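Local coordinates for ATP-dependent RNA helicase HrpB (Escherichia coli, PDB 6EUD), which hydrolyses ATP to ADP and phosphate as a bacterial member of the DEAH/RHA group of RNA helicases, at residues Q613-G618 and P670-V675. Numbering follows the deposited sequence.
Sequences QAMLNG and PHMTGV
Met672 reaches from its loop to helix 608-622 and lays its thioether against Met615 and Leu616. Its sulfur meets Leu616: SD of Met672 lies 3.7 Å from CD2 of Leu616. Its methyl turns to the other residue, and CE of Met672 lies 4.0 Å from SD of Met615. CE of Met672 is also 4.2 Å from CB of Met615, so it rests against the base of that side chain as well as its sulfur. The bend responsible is at the last torsion of Met672, where chi3 is 63°. Up to SD the chain runs straight out from the loop; CE then folds over toward Met615. Met615, by contrast, is extended at its CG-SD step, with chi2 179°, and this carries its sulfur out from the helix toward Val675. There SD of Met615 touches CG1 of Val675 at 4.0 Å. The contact is apolar throughout and has two methionine sulfurs in it. Met672 and Val675 are the first and last residues of a type II beta turn. The turn is closed by a hydrogen bond of 3.2 Å from Val675 N to Met672 O. Gly674 sits at its third position with a positive phi of 87°. Both ends of the turn point their side chains toward the helix, while Thr673 and Gly674 are exposed. The packing joins the loop between helices 664-667 and 686-692 to helix 608-622, away from the predicted ATP site and the DEFH box. Leu684 touches both Met672 and Val675, and Leu616 also packs on Leu664, Leu668 and Leu669. A polar link lies beside this apolar patch: Val675 O is hydrogen-bonded to NE2 of His612. On another side of the helix, Ala614 and Asn617 touch strand 571-579.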
loop_
_atom_site.group_PDB
_atom_site.type_symbol
_atom_site.label_atom_id
_atom_site.label_comp_id
_atom_site.label_asym_id
_atom_site.label_seq_id
_atom_site.Cartn_x
_atom_site.Cartn_y
_atom_site.Cartn_z
ATOM N N GLN A 613 -29.819 -7.849 -18.459
ATOM C CA GLN A 613 -28.878 -7.460 -17.434
ATOM C C GLN A 613 -29.176 -8.231 -16.145
ATOM O O GLN A 613 -28.252 -8.744 -15.497
ATOM C CB GLN A 613 -28.922 -5.947 -17.199
ATOM C CG GLN A 613 -27.805 -5.438 -16.275
ATOM C CD GLN A 613 -26.388 -5.632 -16.866
ATOM O OE1 GLN A 613 -26.163 -5.408 -18.061
ATOM N NE2 GLN A 613 -25.439 -6.054 -16.023
ATOM N N ALA A 614 -30.456 -8.339 -15.787
ATOM C CA ALA A 614 -30.836 -9.046 -14.561
ATOM C C ALA A 614 -30.432 -10.523 -14.638
ATOM O O ALA A 614 -30.058 -11.123 -13.631
ATOM C CB ALA A 614 -32.337 -8.908 -14.289
ATOM N N MET A 615 -30.498 -11.105 -15.831
ATOM C CA MET A 615 -30.073 -12.487 -16.031
ATOM C C MET A 615 -28.553 -12.661 -15.870
ATOM O O MET A 615 -28.096 -13.686 -15.325
ATOM C CB MET A 615 -30.511 -12.971 -17.412
ATOM C CG MET A 615 -32.008 -13.193 -17.554
ATOM S SD MET A 615 -32.447 -13.750 -19.222
ATOM C CE MET A 615 -34.212 -14.023 -19.051
ATOM N N LEU A 616 -27.778 -11.686 -16.363
ATOM C CA LEU A 616 -26.322 -11.700 -16.174
ATOM C C LEU A 616 -25.960 -11.756 -14.695
ATOM O O LEU A 616 -25.058 -12.507 -14.302
ATOM C CB LEU A 616 -25.658 -10.474 -16.810
ATOM C CG LEU A 616 -25.719 -10.331 -18.336
ATOM C CD1 LEU A 616 -24.777 -9.248 -18.778
ATOM C CD2 LEU A 616 -25.370 -11.626 -19.008
ATOM N N ASN A 617 -26.657 -10.957 -13.882
ATOM C CA ASN A 617 -26.451 -10.968 -12.440
ATOM C C ASN A 617 -26.847 -12.306 -11.809
ATOM O O ASN A 617 -26.243 -12.757 -10.826
ATOM C CB ASN A 617 -27.236 -9.828 -11.783
ATOM C CG ASN A 617 -26.681 -8.455 -12.132
ATOM O OD1 ASN A 617 -25.479 -8.289 -12.298
ATOM N ND2 ASN A 617 -27.558 -7.466 -12.235
ATOM N N GLY A 618 -27.867 -12.936 -12.380
ATOM C CA GLY A 618 -28.296 -14.245 -11.932
ATOM C C GLY A 618 -27.224 -15.277 -12.219
ATOM O O GLY A 618 -26.990 -16.190 -11.421
ATOM N N PRO A 670 -24.065 -9.264 -25.869
ATOM C CA PRO A 670 -24.372 -8.978 -27.279
ATOM C C PRO A 670 -25.201 -10.053 -27.969
ATOM O O PRO A 670 -25.919 -9.731 -28.910
ATOM C CB PRO A 670 -22.990 -8.904 -27.931
ATOM C CG PRO A 670 -22.105 -8.455 -26.846
ATOM C CD PRO A 670 -22.623 -9.096 -25.594
ATOM N N HIS A 671 -25.108 -11.302 -27.515
ATOM C CA HIS A 671 -25.823 -12.398 -28.164
ATOM C C HIS A 671 -27.216 -12.679 -27.585
ATOM O O HIS A 671 -27.885 -13.620 -28.004
ATOM C CB HIS A 671 -24.989 -13.669 -28.092
ATOM C CG HIS A 671 -23.649 -13.546 -28.746
ATOM N ND1 HIS A 671 -23.425 -13.905 -30.059
ATOM C CD2 HIS A 671 -22.461 -13.108 -28.267
ATOM C CE1 HIS A 671 -22.157 -13.689 -30.360
ATOM N NE2 HIS A 671 -21.551 -13.203 -29.291
ATOM N N MET A 672 -27.657 -11.863 -26.634
ATOM C CA MET A 672 -28.863 -12.175 -25.879
ATOM C C MET A 672 -30.126 -11.560 -26.462
ATOM O O MET A 672 -31.149 -11.465 -25.784
ATOM C CB MET A 672 -28.701 -11.736 -24.423
ATOM C CG MET A 672 -27.688 -12.563 -23.663
ATOM S SD MET A 672 -27.664 -12.172 -21.911
ATOM C CE MET A 672 -29.324 -12.662 -21.420
ATOM N N THR A 673 -30.060 -11.156 -27.721
ATOM C CA THR A 673 -31.238 -10.623 -28.381
ATOM C C THR A 673 -32.285 -11.723 -28.534
ATOM O O THR A 673 -31.986 -12.811 -29.026
ATOM C CB THR A 673 -30.896 -10.034 -29.756
ATOM O OG1 THR A 673 -29.772 -9.151 -29.626
ATOM C CG2 THR A 673 -32.088 -9.266 -30.320
ATOM N N GLY A 674 -33.502 -11.443 -28.090
ATOM C CA GLY A 674 -34.582 -12.399 -28.228
ATOM C C GLY A 674 -34.684 -13.408 -27.100
ATOM O O GLY A 674 -35.630 -14.196 -27.060
ATOM N N VAL A 675 -33.716 -13.405 -26.189
ATOM C CA VAL A 675 -33.837 -14.215 -24.984
ATOM C C VAL A 675 -34.845 -13.565 -24.039
ATOM O O VAL A 675 -34.590 -12.495 -23.494
ATOM C CB VAL A 675 -32.498 -14.384 -24.261
ATOM C CG1 VAL A 675 -32.693 -15.167 -22.972
ATOM C CG2 VAL A 675 -31.481 -15.065 -25.163
#